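Long-range contacts in ribokinase (Giardia lamblia, PDB 6WHJ), which probably catalyses the magnesium- and ATP-dependent phosphorylation of D-ribose at O-5: residues 16-21 against 38-43; 20-25 against 103-108; 10-15 against 63-68; 91-96 against 117-122; 48-53 against 82-87. All coordinates share one frame; numbering follows the deposited sequence.

Interaction 1 (16-21 against 38-43). With EDO (1,2-ethanediol), chain F.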
# COMPACT_ATOMS: atom_id res chain seq x y z
N ASN B 16 -4.55 -1.82 -12.88
CA ASN B 16 -4.26 -1.33 -11.54
C ASN B 16 -2.92 -0.60 -11.56
O ASN B 16 -1.96 -1.08 -12.16
CB ASN B 16 -4.18 -2.48 -10.52
CG ASN B 16 -5.49 -3.26 -10.39
OD1 ASN B 16 -6.56 -2.68 -10.28
ND2 ASN B 16 -5.39 -4.58 -10.40
N ARG B 17 -2.88 0.56 -10.92
CA ARG B 17 -1.60 1.20 -10.63
C ARG B 17 -1.02 0.50 -9.40
O ARG B 17 -1.61 0.54 -8.32
CB ARG B 17 -1.78 2.70 -10.39
CG ARG B 17 -0.48 3.47 -10.20
CD ARG B 17 0.44 3.20 -11.36
NE ARG B 17 1.68 3.97 -11.31
CZ ARG B 17 1.99 4.98 -12.13
NH1 ARG B 17 1.15 5.34 -13.10
NH2 ARG B 17 3.15 5.60 -12.00
N ASP B 18 0.12 -0.16 -9.58
CA ASP B 18 0.74 -0.91 -8.50
C ASP B 18 1.53 0.04 -7.60
O ASP B 18 2.41 0.76 -8.07
CB ASP B 18 1.67 -1.98 -9.08
CG ASP B 18 0.93 -3.21 -9.59
OD1 ASP B 18 -0.27 -3.39 -9.30
OD2 ASP B 18 1.57 -4.00 -10.32
N LEU B 19 1.17 0.09 -6.32
CA LEU B 19 1.92 0.87 -5.34
C LEU B 19 2.63 -0.11 -4.41
O LEU B 19 1.98 -0.79 -3.60
CB LEU B 19 1.02 1.82 -4.57
CG LEU B 19 0.11 2.69 -5.44
CD1 LEU B 19 -0.91 3.43 -4.59
CD2 LEU B 19 0.96 3.65 -6.21
N VAL B 20 3.96 -0.16 -4.50
CA VAL B 20 4.76 -1.26 -3.99
C VAL B 20 5.78 -0.73 -3.00
O VAL B 20 6.49 0.24 -3.29
CB VAL B 20 5.47 -2.01 -5.14
CG1 VAL B 20 6.34 -3.13 -4.59
CG2 VAL B 20 4.46 -2.57 -6.10
N TRP B 21 5.85 -1.37 -1.83
CA TRP B 21 6.87 -1.07 -0.83
C TRP B 21 7.75 -2.30 -0.63
O TRP B 21 7.23 -3.41 -0.40
CB TRP B 21 6.24 -0.64 0.50
CG TRP B 21 5.61 0.73 0.48
CD1 TRP B 21 6.18 1.90 0.91
CD2 TRP B 21 4.31 1.06 0.02
NE1 TRP B 21 5.30 2.94 0.73
CE2 TRP B 21 4.15 2.45 0.19
CE3 TRP B 21 3.25 0.32 -0.53
CZ2 TRP B 21 2.98 3.12 -0.18
CZ3 TRP B 21 2.09 0.99 -0.89
CH2 TRP B 21 1.97 2.37 -0.71
N ALA B 38 8.00 2.03 -4.89
CA ALA B 38 8.03 2.13 -6.34
C ALA B 38 6.60 2.04 -6.88
O ALA B 38 5.77 1.28 -6.37
CB ALA B 38 8.90 1.03 -6.95
N SER B 39 6.33 2.82 -7.92
CA SER B 39 5.02 2.87 -8.56
C SER B 39 5.14 2.36 -10.00
O SER B 39 6.06 2.74 -10.73
CB SER B 39 4.49 4.30 -8.55
OG SER B 39 3.35 4.41 -9.35
N SER B 40 4.19 1.52 -10.41
CA SER B 40 4.31 0.89 -11.72
C SER B 40 2.94 0.43 -12.22
O SER B 40 1.98 0.30 -11.45
CB SER B 40 5.30 -0.27 -11.68
OG SER B 40 4.68 -1.43 -11.18
N HIS B 41 2.87 0.20 -13.53
CA HIS B 41 1.66 -0.30 -14.18
C HIS B 41 1.39 -1.75 -13.81
O HIS B 41 2.29 -2.59 -13.81
CB HIS B 41 1.81 -0.17 -15.70
CG HIS B 41 1.88 1.24 -16.18
ND1 HIS B 41 0.95 2.19 -15.81
CD2 HIS B 41 2.78 1.87 -16.96
CE1 HIS B 41 1.27 3.35 -16.37
NE2 HIS B 41 2.38 3.18 -17.06
N GLY B 42 0.14 -2.05 -13.51
CA GLY B 42 -0.27 -3.41 -13.18
C GLY B 42 -1.67 -3.70 -13.68
O GLY B 42 -2.12 -3.14 -14.69
N GLY B 43 -2.35 -4.59 -12.98
CA GLY B 43 -3.61 -5.12 -13.43
C GLY B 43 -3.36 -6.34 -14.29
O GLY B 43 -2.60 -6.29 -15.25
C1 EDO F . -1.91 -7.84 -10.20
O1 EDO F . -2.88 -8.15 -9.18
C2 EDO F . -1.34 -6.45 -9.97
O2 EDO F . -2.42 -5.56 -9.64
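Ser39 OG takes two N-H groups from Arg17: a bond of 2.6 Å from Arg17 NE and a longer, weak one from Arg17 NH2. The arginine reaches over the neighbouring strand because its CG stands anti to the backbone N (chi1 -175°) and the chain then bends at chi2 (54°), bringing the edge of the guanidinium to Ser39 OG. Beyond it, Arg17 NH1 lies 3.8 Å from His41 CE1, the guanidinium and imidazole planes 65° apart. On this face Glu76 of helix 72-84 forms a salt bridge with Arg17 NH1, and Tyr15 OH is hydrogen-bonded to His41 ND1.

Backbone bonds pair the two strands as an antiparallel hairpin, Asp18 N to Ser40 O at 2.7 Å and Ala38 N to Val20 O at 2.8 Å. On the other face, where Asp18 and Asn16 project, a 1,2-ethanediol, probably from the crystallisation liquor, is held by its O2: it accepts from Asn16 ND2 (3.2 Å) and donates to Asp18 OD1 (3.1 Å), with a weak third bond from Gly43 N. Glu146 also binds the diol. Asn16, Arg17, Asp18, Gly43 and Glu146 are all predicted to contact the sugar, and the consecutive Gly42 and Gly43 are consistent with the di-glycine hinge of related ribokinases. Diol O2, meeting both a donor and an acceptor, is consistent with a site that binds sugar hydroxyls.

Interaction 2 (20-25 against 103-108)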
# COMPACT_ATOMS: atom_id res chain seq x y z
N VAL B 20 3.96 -0.16 -4.50
CA VAL B 20 4.76 -1.26 -3.99
C VAL B 20 5.78 -0.73 -3.00
O VAL B 20 6.49 0.24 -3.29
CB VAL B 20 5.47 -2.01 -5.14
CG1 VAL B 20 6.34 -3.13 -4.59
CG2 VAL B 20 4.46 -2.57 -6.10
N TRP B 21 5.85 -1.37 -1.83
CA TRP B 21 6.87 -1.07 -0.83
C TRP B 21 7.75 -2.30 -0.63
O TRP B 21 7.23 -3.41 -0.40
CB TRP B 21 6.24 -0.64 0.50
CG TRP B 21 5.61 0.73 0.48
CD1 TRP B 21 6.18 1.90 0.91
CD2 TRP B 21 4.31 1.06 0.02
NE1 TRP B 21 5.30 2.94 0.73
CE2 TRP B 21 4.15 2.45 0.19
CE3 TRP B 21 3.25 0.32 -0.53
CZ2 TRP B 21 2.98 3.12 -0.18
CZ3 TRP B 21 2.09 0.99 -0.89
CH2 TRP B 21 1.97 2.37 -0.71
N TYR B 22 9.06 -2.11 -0.68
CA TYR B 22 10.02 -3.18 -0.51
C TYR B 22 10.54 -3.13 0.92
O TYR B 22 11.12 -2.13 1.35
CB TYR B 22 11.17 -3.07 -1.51
CG TYR B 22 10.71 -3.31 -2.93
CD1 TYR B 22 10.17 -2.28 -3.70
CD2 TYR B 22 10.78 -4.58 -3.49
CE1 TYR B 22 9.72 -2.51 -4.99
CE2 TYR B 22 10.33 -4.83 -4.77
CZ TYR B 22 9.80 -3.80 -5.52
OH TYR B 22 9.36 -4.06 -6.80
N VAL B 23 10.30 -4.21 1.66
CA VAL B 23 10.62 -4.30 3.08
C VAL B 23 11.51 -5.51 3.30
O VAL B 23 11.57 -6.42 2.47
CB VAL B 23 9.35 -4.39 3.95
CG1 VAL B 23 8.53 -3.13 3.80
CG2 VAL B 23 8.50 -5.59 3.51
N LYS B 24 12.19 -5.52 4.45
CA LYS B 24 12.95 -6.71 4.82
C LYS B 24 12.01 -7.88 5.06
O LYS B 24 12.19 -8.96 4.49
CB LYS B 24 13.77 -6.44 6.08
CG LYS B 24 15.10 -5.76 5.86
CD LYS B 24 15.87 -5.68 7.18
CE LYS B 24 17.06 -4.74 7.10
NZ LYS B 24 17.74 -4.58 8.44
N ASP B 25 11.01 -7.68 5.91
CA ASP B 25 9.98 -8.66 6.19
C ASP B 25 8.64 -7.95 6.28
O ASP B 25 8.58 -6.74 6.52
CB ASP B 25 10.27 -9.44 7.46
CG ASP B 25 11.43 -10.39 7.29
OD1 ASP B 25 11.26 -11.39 6.55
OD2 ASP B 25 12.52 -10.12 7.86
N ILE B 103 1.09 -3.05 -2.27
CA ILE B 103 1.87 -4.27 -2.31
C ILE B 103 3.06 -4.16 -1.37
O ILE B 103 3.77 -3.14 -1.37
CB ILE B 103 2.33 -4.59 -3.75
CG1 ILE B 103 1.11 -4.73 -4.67
CG2 ILE B 103 3.20 -5.85 -3.78
CD1 ILE B 103 1.44 -5.03 -6.11
N TYR B 104 3.25 -5.19 -0.54
CA TYR B 104 4.47 -5.38 0.24
C TYR B 104 5.27 -6.54 -0.35
O TYR B 104 4.73 -7.64 -0.54
CB TYR B 104 4.18 -5.69 1.71
CG TYR B 104 3.43 -4.65 2.50
CD1 TYR B 104 3.32 -3.33 2.06
CD2 TYR B 104 2.85 -4.98 3.71
CE1 TYR B 104 2.63 -2.39 2.81
CE2 TYR B 104 2.17 -4.06 4.46
CZ TYR B 104 2.06 -2.76 4.02
OH TYR B 104 1.37 -1.87 4.79
N VAL B 105 6.54 -6.29 -0.64
CA VAL B 105 7.44 -7.32 -1.13
C VAL B 105 8.53 -7.51 -0.08
O VAL B 105 9.28 -6.57 0.23
CB VAL B 105 8.04 -6.95 -2.50
CG1 VAL B 105 8.88 -8.08 -3.03
CG2 VAL B 105 6.92 -6.62 -3.47
N ALA B 106 8.59 -8.71 0.50
CA ALA B 106 9.63 -9.05 1.45
C ALA B 106 10.90 -9.45 0.71
O ALA B 106 10.89 -9.70 -0.50
CB ALA B 106 9.19 -10.18 2.38
N GLU B 107 12.02 -9.49 1.44
CA GLU B 107 13.29 -9.88 0.82
C GLU B 107 13.28 -11.34 0.37
O GLU B 107 14.12 -11.73 -0.44
CB GLU B 107 14.46 -9.67 1.79
CG GLU B 107 14.85 -8.22 2.02
CD GLU B 107 15.87 -8.08 3.14
OE1 GLU B 107 16.59 -7.05 3.16
OE2 GLU B 107 15.96 -9.00 3.99
N SER B 108 12.34 -12.14 0.87
CA SER B 108 12.18 -13.50 0.37
C SER B 108 11.58 -13.52 -1.03
O SER B 108 11.70 -14.54 -1.73
CB SER B 108 11.32 -14.30 1.35
OG SER B 108 10.02 -13.75 1.50
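The parallel central pair of the four-stranded lid sheet, which ribokinases carry on the alpha/beta body, joins Val20, Trp21 and Tyr22 to Ile103, Tyr104 and Val105. Its backbone ladder is regular: Trp21 N donates to Ile103 O (2.8 Å), Val105 N to Trp21 O (3.0 Å) and Val23 N to Val105 O (2.9 Å). Past the strands, Glu107 N still bonds Lys24 O at 3.1 Å, but it approaches from above the carbonyl plane.

Side chains alternate between two faces. On one, Val20 CG1 lies 3.7 Å from Val105 CG2 and Val20 CG2 packs on Ile103 CB, while Tyr22 runs alongside Val105, its ring carbon CD2 3.8 Å from Val105 CB. With CG anti to the carbonyl carbon (chi1 -67°), the tyrosine ring is carried beside that valine. On the other face, the Trp21 ring turns its edge to Ile103 O, CE3 at 3.6 Å, and its CB approaches the Tyr104 ring.

That second face meets the other subunit: Trp21 NE1 is bonded to Asn100 and Tyr104 OH to Gly102, and Tyr104 stacks on Tyr104, each partner being of the second subunit. Within the chain, strand 32-42 flanks strand 16-22 and strand 111-116 flanks strand 99-105.

Interaction 3 (10-15 against 63-68)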
# COMPACT_ATOMS: atom_id res chain seq x y z
N VAL B 10 -8.35 -10.12 -27.90
CA VAL B 10 -9.11 -9.14 -27.13
C VAL B 10 -8.97 -9.52 -25.66
O VAL B 10 -9.31 -10.65 -25.27
CB VAL B 10 -10.58 -9.08 -27.57
CG1 VAL B 10 -11.36 -8.06 -26.75
CG2 VAL B 10 -10.70 -8.78 -29.05
N ILE B 11 -8.45 -8.61 -24.84
CA ILE B 11 -8.27 -8.86 -23.41
C ILE B 11 -9.22 -7.95 -22.65
O ILE B 11 -9.10 -6.72 -22.72
CB ILE B 11 -6.81 -8.65 -22.95
CG1 ILE B 11 -5.83 -9.48 -23.78
CG2 ILE B 11 -6.66 -8.98 -21.48
CD1 ILE B 11 -5.21 -8.70 -24.91
N ILE B 12 -10.18 -8.54 -21.95
CA ILE B 12 -11.16 -7.80 -21.17
C ILE B 12 -10.77 -7.97 -19.71
O ILE B 12 -10.97 -9.05 -19.14
CB ILE B 12 -12.58 -8.30 -21.42
CG1 ILE B 12 -12.88 -8.39 -22.92
CG2 ILE B 12 -13.58 -7.39 -20.76
CD1 ILE B 12 -14.14 -9.19 -23.26
N GLY B 13 -10.23 -6.93 -19.09
CA GLY B 13 -9.84 -7.05 -17.71
C GLY B 13 -9.37 -5.75 -17.09
O GLY B 13 -9.69 -4.66 -17.55
N SER B 14 -8.57 -5.89 -16.04
CA SER B 14 -8.30 -4.78 -15.14
C SER B 14 -7.03 -4.03 -15.50
O SER B 14 -6.09 -4.57 -16.10
CB SER B 14 -8.19 -5.30 -13.71
OG SER B 14 -7.12 -6.23 -13.66
N TYR B 15 -7.00 -2.76 -15.10
CA TYR B 15 -5.76 -2.01 -14.96
C TYR B 15 -5.68 -1.54 -13.52
O TYR B 15 -6.62 -0.93 -13.00
CB TYR B 15 -5.67 -0.79 -15.90
CG TYR B 15 -4.47 0.06 -15.52
CD1 TYR B 15 -3.20 -0.30 -15.93
CD2 TYR B 15 -4.60 1.17 -14.68
CE1 TYR B 15 -2.09 0.42 -15.55
CE2 TYR B 15 -3.49 1.91 -14.30
CZ TYR B 15 -2.23 1.53 -14.74
OH TYR B 15 -1.10 2.24 -14.39
N PHE B 63 -5.80 -6.09 -28.39
CA PHE B 63 -6.82 -5.09 -28.11
C PHE B 63 -7.17 -5.20 -26.64
O PHE B 63 -7.57 -6.27 -26.18
CB PHE B 63 -8.06 -5.30 -29.00
CG PHE B 63 -9.06 -4.17 -28.97
CD1 PHE B 63 -8.78 -2.97 -29.62
CD2 PHE B 63 -10.28 -4.31 -28.34
CE1 PHE B 63 -9.70 -1.94 -29.60
CE2 PHE B 63 -11.20 -3.28 -28.32
CZ PHE B 63 -10.91 -2.09 -28.95
N PHE B 64 -6.99 -4.11 -25.88
CA PHE B 64 -7.26 -4.13 -24.45
C PHE B 64 -8.59 -3.44 -24.18
O PHE B 64 -8.86 -2.36 -24.72
CB PHE B 64 -6.13 -3.47 -23.66
CG PHE B 64 -6.42 -3.38 -22.17
CD1 PHE B 64 -6.74 -4.53 -21.44
CD2 PHE B 64 -6.33 -2.17 -21.50
CE1 PHE B 64 -7.00 -4.45 -20.09
CE2 PHE B 64 -6.59 -2.09 -20.13
CZ PHE B 64 -6.92 -3.23 -19.43
N VAL B 65 -9.42 -4.07 -23.36
CA VAL B 65 -10.72 -3.54 -22.96
C VAL B 65 -10.70 -3.40 -21.45
O VAL B 65 -10.58 -4.41 -20.74
CB VAL B 65 -11.87 -4.45 -23.41
CG1 VAL B 65 -13.21 -3.81 -23.04
CG2 VAL B 65 -11.76 -4.76 -24.90
N GLY B 66 -10.81 -2.17 -20.96
CA GLY B 66 -10.78 -1.90 -19.53
C GLY B 66 -11.30 -0.52 -19.22
O GLY B 66 -11.52 0.30 -20.11
N ALA B 67 -11.48 -0.25 -17.93
CA ALA B 67 -12.00 1.02 -17.44
C ALA B 67 -11.09 1.58 -16.36
O ALA B 67 -10.62 0.85 -15.48
CB ALA B 67 -13.42 0.88 -16.90
N VAL B 68 -10.80 2.88 -16.46
CA VAL B 68 -9.98 3.63 -15.51
C VAL B 68 -10.71 4.92 -15.16
O VAL B 68 -11.68 5.32 -15.82
CB VAL B 68 -8.58 3.92 -16.07
CG1 VAL B 68 -7.85 2.63 -16.41
CG2 VAL B 68 -8.66 4.87 -17.28
O HOH W 1 -10.83 -2.49 -16.19
O HOH W 2 -8.72 1.14 -13.16
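Val10 CG1 and Val65 CG2 meet at 3.8 Å, and Ile12 lies beside the same valine, its CG1 4.1 Å from Val65 CB. Helix 131-135 covers this patch with Leu131. On the reverse face Ile11 and Phe64 project toward helix 44-55, where Ala49 receives both. The Phe64 CG stands anti to the backbone N (chi1 176°), which swings the ring along the first strand: CD1 reaches Ile11 O (3.5 Å) and CZ reaches Gly13 O, while the backbone N of Gly66 sits over the ring centre.

These are neighbouring parallel strands of the large central sheet in the Rossmann-like ribokinase fold. The chain between them forms the lid hairpin and then helix 44-55 before returning in a beta-alpha-beta connection. Ile11 N donates to Phe63 O, Val65 N to Ile11 O (2.7 Å) and Gly13 N to Val65 O (3.0 Å).

Beyond Gly13 and Gly66 the strands part. Tyr15 crosses Val68 there, its CD2 4.0 Å from Val68 CG1, and its hydroxyl continues to His41. Water fills in for direct pairing: one molecule accepts from Ala67 N (2.9 Å) beside Gly13 O, and a second donates to both Tyr15 O and Ala67 O, 3.0 Å from each. Ser14 OG meanwhile bonds Glu146, predicted to bind the sugar.

Interaction 4 (91-96 against 117-122)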
# COMPACT_ATOMS: atom_id res chain seq x y z
N LYS B 91 -12.07 2.92 -21.39
CA LYS B 91 -13.05 3.94 -21.07
C LYS B 91 -12.68 4.63 -19.76
O LYS B 91 -12.42 3.96 -18.75
CB LYS B 91 -14.43 3.29 -20.98
CG LYS B 91 -14.96 2.72 -22.31
CD LYS B 91 -14.83 3.68 -23.51
CE LYS B 91 -15.19 2.92 -24.80
NZ LYS B 91 -14.99 3.68 -26.08
N GLN B 92 -12.69 5.96 -19.75
CA GLN B 92 -12.44 6.71 -18.52
C GLN B 92 -13.77 7.09 -17.88
O GLN B 92 -14.60 7.74 -18.52
CB GLN B 92 -11.59 7.95 -18.79
CG GLN B 92 -10.13 7.59 -18.99
CD GLN B 92 -9.21 8.80 -19.04
OE1 GLN B 92 -9.09 9.47 -20.07
NE2 GLN B 92 -8.54 9.07 -17.93
N VAL B 93 -13.97 6.69 -16.62
CA VAL B 93 -15.24 6.88 -15.91
C VAL B 93 -15.02 7.76 -14.68
O VAL B 93 -13.92 7.82 -14.12
CB VAL B 93 -15.88 5.53 -15.49
CG1 VAL B 93 -16.09 4.63 -16.69
CG2 VAL B 93 -15.02 4.83 -14.46
N SER B 94 -16.07 8.45 -14.26
CA SER B 94 -16.00 9.34 -13.11
C SER B 94 -16.52 8.71 -11.83
O SER B 94 -16.44 9.34 -10.76
CB SER B 94 -16.78 10.64 -13.38
OG SER B 94 -18.08 10.36 -13.85
N GLY B 95 -17.07 7.50 -11.90
CA GLY B 95 -17.67 6.90 -10.72
C GLY B 95 -16.64 6.56 -9.66
O GLY B 95 -16.87 6.77 -8.46
N ALA B 96 -15.54 5.95 -10.06
CA ALA B 96 -14.48 5.53 -9.18
C ALA B 96 -13.15 6.10 -9.66
O ALA B 96 -13.03 6.55 -10.80
CB ALA B 96 -14.40 4.00 -9.11
N GLU B 117 -10.34 -2.17 -6.46
CA GLU B 117 -10.70 -2.36 -7.87
C GLU B 117 -11.05 -1.03 -8.52
O GLU B 117 -10.69 -0.79 -9.68
CB GLU B 117 -11.82 -3.39 -7.99
CG GLU B 117 -13.16 -2.93 -7.56
CD GLU B 117 -14.26 -3.88 -8.00
OE1 GLU B 117 -13.95 -4.91 -8.63
OE2 GLU B 117 -15.45 -3.56 -7.73
N GLY B 118 -11.70 -0.14 -7.78
CA GLY B 118 -11.99 1.19 -8.31
C GLY B 118 -12.75 1.10 -9.61
O GLY B 118 -13.75 0.38 -9.73
N ALA B 119 -12.24 1.80 -10.63
CA ALA B 119 -12.93 1.89 -11.91
C ALA B 119 -13.02 0.55 -12.62
O ALA B 119 -13.82 0.41 -13.56
CB ALA B 119 -12.25 2.92 -12.80
N ASN B 120 -12.23 -0.45 -12.21
CA ASN B 120 -12.37 -1.77 -12.80
C ASN B 120 -13.76 -2.34 -12.52
O ASN B 120 -14.29 -3.12 -13.33
CB ASN B 120 -11.29 -2.70 -12.26
CG ASN B 120 -9.91 -2.34 -12.77
OD1 ASN B 120 -9.69 -2.27 -13.98
ND2 ASN B 120 -8.98 -2.07 -11.85
N GLY B 121 -14.40 -1.90 -11.44
CA GLY B 121 -15.74 -2.35 -11.13
C GLY B 121 -16.83 -1.76 -12.01
O GLY B 121 -17.98 -2.22 -11.92
N MET B 122 -16.52 -0.78 -12.86
CA MET B 122 -17.51 -0.22 -13.78
C MET B 122 -17.47 -0.85 -15.17
O MET B 122 -18.32 -0.51 -16.00
CB MET B 122 -17.34 1.30 -13.95
CG MET B 122 -18.01 2.14 -12.89
SD MET B 122 -17.13 2.18 -11.33
CE MET B 122 -18.10 3.45 -10.49
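Met122 leans across to residues 95 and 96 with its methyl end foremost: CE lies 3.5 Å from Gly95 CA, and SD is 4.0 Å from Ala96 CB. A bend at chi2 (77°) folds the thioether round, so that sulfur and methyl both reach the loop after strand 91-93. Ala96 points its CB back at residues 117-122. That methyl meets the peptide link between Gly118 and Ala119, 3.4 Å from both Gly118 C and Ala119 N.

Val93 completes the cluster from the strand itself. Its CG2 branch, set between the backbone N and the carbonyl carbon, touches Ala119 CB at 3.8 Å and comes within 4.3 Å of Met122 CB, while Leu127 packs on the same valine.

The turn at 119-122 is held from within by Asn120 N to Glu117 O (3.0 Å) and Met122 N to Ala119 O. Asn120 ND2 is hydrogen-bonded to Tyr15 O, tying the turn to the residue before Asn16, a predicted sugar-binding residue. Strand 91-93 is an edge strand of the large sheet within this chain, bonded to strand 62-69. No hydrogen bond links the two segments: theirs is a contact of shape and apolar burial, methyl, thioether and peptide together, with a backbone bond of Ala119 to Pro97 just beyond.

Interaction 5 (48-53 against 82-87)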
# COMPACT_ATOMS: atom_id res chain seq x y z
N GLN B 48 -1.40 -8.58 -19.26
CA GLN B 48 -1.48 -9.59 -20.30
C GLN B 48 -1.66 -8.97 -21.68
O GLN B 48 -1.18 -9.52 -22.67
CB GLN B 48 -2.61 -10.57 -20.00
CG GLN B 48 -2.25 -11.56 -18.95
CD GLN B 48 -3.46 -12.34 -18.53
OE1 GLN B 48 -4.43 -12.43 -19.28
NE2 GLN B 48 -3.40 -12.95 -17.34
N ALA B 49 -2.35 -7.82 -21.75
CA ALA B 49 -2.46 -7.12 -23.03
C ALA B 49 -1.13 -6.51 -23.44
O ALA B 49 -0.80 -6.47 -24.63
CB ALA B 49 -3.54 -6.04 -22.95
N ILE B 50 -0.35 -6.01 -22.48
CA ILE B 50 0.94 -5.42 -22.81
C ILE B 50 1.93 -6.50 -23.24
O ILE B 50 2.70 -6.31 -24.20
CB ILE B 50 1.45 -4.58 -21.62
CG1 ILE B 50 0.54 -3.36 -21.43
CG2 ILE B 50 2.90 -4.15 -21.82
CD1 ILE B 50 0.90 -2.42 -20.28
N ALA B 51 1.88 -7.67 -22.59
CA ALA B 51 2.72 -8.79 -23.02
C ALA B 51 2.37 -9.23 -24.44
O ALA B 51 3.27 -9.55 -25.23
CB ALA B 51 2.57 -9.95 -22.04
N CYS B 52 1.08 -9.23 -24.79
CA CYS B 52 0.70 -9.52 -26.18
C CYS B 52 1.35 -8.53 -27.13
O CYS B 52 2.01 -8.93 -28.10
CB CYS B 52 -0.82 -9.49 -26.35
SG CYS B 52 -1.72 -10.94 -25.72
N GLY B 53 1.17 -7.23 -26.87
CA GLY B 53 1.73 -6.23 -27.76
C GLY B 53 3.23 -6.33 -27.94
O GLY B 53 3.74 -6.07 -29.03
N ARG B 82 -0.61 4.30 -26.08
CA ARG B 82 -0.27 4.95 -27.34
C ARG B 82 1.20 4.76 -27.68
O ARG B 82 1.54 4.35 -28.79
CB ARG B 82 -0.64 6.44 -27.31
CG ARG B 82 -2.12 6.73 -27.44
CD ARG B 82 -2.42 8.23 -27.61
NE ARG B 82 -2.33 8.98 -26.36
CZ ARG B 82 -3.36 9.18 -25.54
NH1 ARG B 82 -4.56 8.68 -25.84
NH2 ARG B 82 -3.21 9.89 -24.42
N GLU B 83 2.09 5.02 -26.72
CA GLU B 83 3.51 4.85 -26.99
C GLU B 83 3.85 3.40 -27.32
O GLU B 83 4.81 3.15 -28.07
CB GLU B 83 4.34 5.34 -25.80
N LEU B 84 3.07 2.44 -26.82
CA LEU B 84 3.31 1.03 -27.14
C LEU B 84 2.67 0.63 -28.47
O LEU B 84 3.06 -0.39 -29.04
CB LEU B 84 2.76 0.12 -26.04
CG LEU B 84 3.47 0.09 -24.68
CD1 LEU B 84 2.73 -0.82 -23.71
CD2 LEU B 84 4.91 -0.35 -24.84
N GLY B 85 1.72 1.42 -28.96
CA GLY B 85 1.04 1.11 -30.21
C GLY B 85 0.03 -0.01 -30.12
O GLY B 85 -0.21 -0.70 -31.12
N ILE B 86 -0.60 -0.19 -28.96
CA ILE B 86 -1.55 -1.27 -28.72
C ILE B 86 -2.96 -0.69 -28.74
O ILE B 86 -3.31 0.10 -27.85
CB ILE B 86 -1.27 -1.98 -27.39
CG1 ILE B 86 0.17 -2.48 -27.33
CG2 ILE B 86 -2.26 -3.11 -27.18
CD1 ILE B 86 0.54 -3.14 -26.02
N PRO B 87 -3.80 -1.06 -29.69
CA PRO B 87 -5.18 -0.56 -29.71
C PRO B 87 -5.93 -0.95 -28.45
O PRO B 87 -5.67 -1.99 -27.84
CB PRO B 87 -5.79 -1.22 -30.95
CG PRO B 87 -4.62 -1.63 -31.79
CD PRO B 87 -3.54 -1.97 -30.82
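Ile86 pushes its CD1 methyl against the backbone of helix 44-55, where it meets three atoms at once: Gly53 CA at 3.7 Å, Ala49 O at 3.8 Å and Ile50 CA at 4.0 Å. An extended chain (chi2 178°) carries that methyl out to the helix backbone, against a glycine that presents only its alpha carbon. Next to it, Leu84 crosses Ile50 at about a right angle, and its CD1 touches Ile50 CG2 at 3.8 Å and, a little farther off, CG1.

What sets the two apolar residues at this spacing is the end of helix 72-84. Gly85, with positive phi (75°), leaves the helix in a Schellman motif, its N bonded to Arg82 O at 2.9 Å. Leu84 thus belongs to the last helical turn, whereas Ile86 already lies in the chain that runs away from it, and both face helix 44-55. In a second shell, Tyr81 packs on Ala49, Ile50 and Ile86, Ala62 of strand 62-69 lies against Ile86, and Phe64 pairs through its backbone with Pro87.

Helix 44-55 itself is regular here, with Gly53 N bonded to Ala49 O at 3.1 Å. Gln48 of this helix turns elsewhere: its OE1 is bonded to Gln144, and its amide, bonded through NE2 to OD1 of Asp274, the predicted proton acceptor, could help hold that carboxylate. No hydrogen bond joins the two segments; the contact is aliphatic carbon on carbon, plus one methyl against the Ala49 carbonyl.

Overall arrangement
Interactions 1 and 2 are neighbours in the lid sheet, sharing Val20 and Trp21 with centres 13 Å apart; Leu19 O lies 2.8 Å from Ile103 N between them, and both touch the second subunit. Interactions 3 and 5 belong to the large alpha/beta body, their centres 11 Å apart. Between lid and body, the chain passes directly from interaction 3 into interaction 1. Interaction 4 adjoins interaction 3, with Val93 N 2.8 Å from Val68 O. Interaction 1 holds predicted sugar-binding residues, and interactions 3 and 4 border them, whereas interaction 2 sits farther along the lid, about 28 Å from interactions 3, 4 and 5 between centres.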